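Local coordinates for probable hydrogenase nickel incorporation protein hypB (Methanocaldococcus jannaschii, PDB 2HF8) that probably acts as a GTPase required for nickel insertion into the metal centre of [NiFe] hydrogenases during their maturation, at residues Gly128-Pro133 / Pro160-Thr165. Numbering follows the deposited sequence.
Sequences GNLICP and PGIMKT. With ZN (zinc ion), chain D.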
ATOM      1  N   GLY A 128      -0.935   0.833   6.500  1.00 15.51           N
ATOM      2  CA  GLY A 128      -0.151   0.515   5.307  1.00 16.55           C
ATOM      3  C   GLY A 128      -0.509   1.455   4.170  1.00 17.22           C
ATOM      4  O   GLY A 128      -1.595   1.364   3.605  1.00 17.51           O
ATOM      5  N   ASN A 129       0.416   2.353   3.841  1.00 17.92           N
ATOM      6  CA  ASN A 129       0.175   3.469   2.924  1.00 18.83           C
ATOM      7  C   ASN A 129       1.468   4.272   2.786  1.00 19.12           C
ATOM      8  O   ASN A 129       2.019   4.744   3.787  1.00 19.11           O
ATOM      9  CB  ASN A 129      -0.957   4.363   3.467  1.00 19.04           C
ATOM     10  CG  ASN A 129      -1.466   5.384   2.452  1.00 20.13           C
ATOM     11  OD1 ASN A 129      -0.751   5.803   1.540  1.00 21.87           O
ATOM     12  ND2 ASN A 129      -2.713   5.805   2.628  1.00 21.32           N
ATOM     13  N   LEU A 130       1.955   4.418   1.552  1.00 19.34           N
ATOM     14  CA  LEU A 130       3.203   5.149   1.299  1.00 19.68           C
ATOM     15  C   LEU A 130       2.988   6.595   0.876  1.00 20.43           C
ATOM     16  O   LEU A 130       3.921   7.263   0.412  1.00 20.92           O
ATOM     17  CB  LEU A 130       4.066   4.431   0.257  1.00 19.30           C
ATOM     18  CG  LEU A 130       4.907   3.237   0.702  1.00 18.30           C
ATOM     19  CD1 LEU A 130       5.719   2.720  -0.484  1.00 16.56           C
ATOM     20  CD2 LEU A 130       5.812   3.581   1.887  1.00 16.40           C
ATOM     21  N   ILE A 131       1.764   7.081   1.049  1.00 20.97           N
ATOM     22  CA  ILE A 131       1.413   8.424   0.612  1.00 21.38           C
ATOM     23  C   ILE A 131       0.991   9.316   1.778  1.00 21.65           C
ATOM     24  O   ILE A 131       1.772  10.156   2.225  1.00 21.87           O
ATOM     25  CB  ILE A 131       0.334   8.396  -0.515  1.00 21.26           C
ATOM     26  CG1 ILE A 131       0.861   7.602  -1.722  1.00 21.47           C
ATOM     27  CG2 ILE A 131      -0.060   9.822  -0.922  1.00 21.21           C
ATOM     28  CD1 ILE A 131      -0.165   7.279  -2.787  1.00 21.66           C
ATOM     29  N   CYS A 132      -0.227   9.108   2.277  1.00 21.90           N
ATOM     30  CA  CYS A 132      -0.871  10.022   3.233  1.00 22.43           C
ATOM     31  C   CYS A 132      -0.141  10.223   4.573  1.00 22.30           C
ATOM     32  O   CYS A 132      -0.073  11.351   5.057  1.00 22.33           O
ATOM     33  CB  CYS A 132      -2.331   9.607   3.470  1.00 22.32           C
ATOM     34  SG  CYS A 132      -3.131   8.888   2.009  1.00 24.27           S
ATOM     35  N   PRO A 133       0.390   9.141   5.188  1.00 22.39           N
ATOM     36  CA  PRO A 133       1.103   9.314   6.468  1.00 22.55           C
ATOM     37  C   PRO A 133       2.286  10.302   6.469  1.00 22.84           C
ATOM     38  O   PRO A 133       2.724  10.718   7.543  1.00 22.92           O
ATOM     39  CB  PRO A 133       1.580   7.894   6.794  1.00 22.38           C
ATOM     40  CG  PRO A 133       0.610   7.010   6.089  1.00 22.23           C
ATOM     41  CD  PRO A 133       0.328   7.717   4.803  1.00 22.11           C
ATOM     42  N   PRO A 160       8.946   9.633  -3.023  1.00 14.46           N
ATOM     43  CA  PRO A 160       9.990  10.386  -2.305  1.00 14.38           C
ATOM     44  C   PRO A 160       9.475  11.158  -1.077  1.00 14.32           C
ATOM     45  O   PRO A 160      10.206  11.299  -0.093  1.00 14.02           O
ATOM     46  CB  PRO A 160      10.531  11.344  -3.373  1.00 14.35           C
ATOM     47  CG  PRO A 160       9.411  11.503  -4.346  1.00 14.47           C
ATOM     48  CD  PRO A 160       8.727  10.167  -4.383  1.00 14.40           C
ATOM     49  N   GLY A 161       8.228  11.626  -1.136  1.00 14.08           N
ATOM     50  CA  GLY A 161       7.631  12.430  -0.069  1.00 13.85           C
ATOM     51  C   GLY A 161       7.698  11.794   1.306  1.00 13.80           C
ATOM     52  O   GLY A 161       8.157  12.419   2.269  1.00 13.62           O
ATOM     53  N   ILE A 162       7.241  10.546   1.400  1.00 13.53           N
ATOM     54  CA  ILE A 162       7.271   9.823   2.673  1.00 13.26           C
ATOM     55  C   ILE A 162       8.709   9.519   3.130  1.00 13.08           C
ATOM     56  O   ILE A 162       9.001   9.546   4.326  1.00 13.07           O
ATOM     57  CB  ILE A 162       6.374   8.547   2.644  1.00 13.15           C
ATOM     58  CG1 ILE A 162       6.008   8.109   4.073  1.00 13.23           C
ATOM     59  CG2 ILE A 162       7.013   7.425   1.814  1.00 12.84           C
ATOM     60  CD1 ILE A 162       4.902   7.042   4.147  1.00 13.18           C
HETATM   61  N   MSE A 163       9.595   9.264   2.168  1.00 13.11           N
HETATM   62  CA  MSE A 163      11.010   8.990   2.437  1.00 13.09           C
HETATM   63  C   MSE A 163      11.715  10.161   3.108  1.00 13.07           C
HETATM   64  O   MSE A 163      12.600   9.963   3.942  1.00 13.02           O
HETATM   65  CB  MSE A 163      11.746   8.609   1.144  1.00 13.34           C
HETATM   66  CG  MSE A 163      11.181   7.395   0.425  1.00 13.96           C
HETATM   67 SE   MSE A 163      11.097   5.777   1.536  1.00 18.36          SE
HETATM   68  CE  MSE A 163       9.628   4.880   0.599  1.00 13.54           C
ATOM     69  N   LYS A 164      11.316  11.380   2.746  1.00 13.13           N
ATOM     70  CA  LYS A 164      11.914  12.589   3.314  1.00 13.25           C
ATOM     71  C   LYS A 164      11.493  12.830   4.772  1.00 12.92           C
ATOM     72  O   LYS A 164      12.140  13.604   5.486  1.00 13.13           O
ATOM     73  CB  LYS A 164      11.593  13.818   2.448  1.00 13.31           C
ATOM     74  CG  LYS A 164      12.078  13.732   0.994  1.00 13.78           C
ATOM     75  CD  LYS A 164      11.772  15.024   0.247  1.00 14.26           C
ATOM     76  CE  LYS A 164      11.960  14.881  -1.257  1.00 17.07           C
ATOM     77  NZ  LYS A 164      10.660  14.618  -1.968  1.00 18.84           N
ATOM     78  N   THR A 165      10.424  12.164   5.210  1.00 12.62           N
ATOM     79  CA  THR A 165       9.943  12.279   6.599  1.00 12.45           C
ATOM     80  C   THR A 165      10.541  11.216   7.533  1.00 11.85           C
ATOM     81  O   THR A 165      10.378  11.290   8.755  1.00 11.96           O
ATOM     82  CB  THR A 165       8.388  12.231   6.688  1.00 12.50           C
ATOM     83  OG1 THR A 165       7.921  10.884   6.512  1.00 13.67           O
ATOM     84  CG2 THR A 165       7.754  13.130   5.633  1.00 13.45           C
TER
HETATM   85 ZN    ZN D 401      -5.065   9.866   1.676  0.80 23.29          ZN
HETATM   86  O   HOH W   1       5.154   9.899  -0.491  1.00 27.43           O
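The backbones of Leu130 and Ile162 come closest, 6.3 Å between their CA atoms, yet no direct hydrogen bond joins the two segments; one water accepts from Ile162 N and donates to Leu130 O. In this SIMIBI-class G domain of P-loop NTPase fold, 128-133 belongs to the loop that follows strand 121-125, while the short helix 160-163 lies within 160-165. In Ile162, a chi1 of -159° swings CG1 away from the backbone N and sends the long branch out to the loop: CD1 lies 3.7 Å from Asn129 O and meets Pro133 CB, whose rigid ring offers an apolar wall. The short branch, CG2, packs 3.4 Å from Leu130 O and 4.0 Å from Leu130 CD2, the two side chains crossing at about a right angle. A beta-branched residue thus suits the place, reaching two patches at once; an alanine here would probably leave Leu130 and Pro133 without their shared apolar partner and open a gap between the loop and the helix. Leu130 CD2 also meets the selenomethionine methyl CE of Met163, whose flexible chain fits between Leu130 and, on strand 142-148, Val145 and Ile147. Thr165 OG1 turns back onto Ile162 O, which accepts from Thr165 N as well. Within the loop, Asn129 forms an Asx turn, its OD1 taking Ile131 N at 2.9 Å with the donor tilted 31° from the carbonyl plane. This turn leads into Cys132, which joins Cys100 of both subunits at the dimer's zinc site, its SG 2.2 Å from the zinc ion.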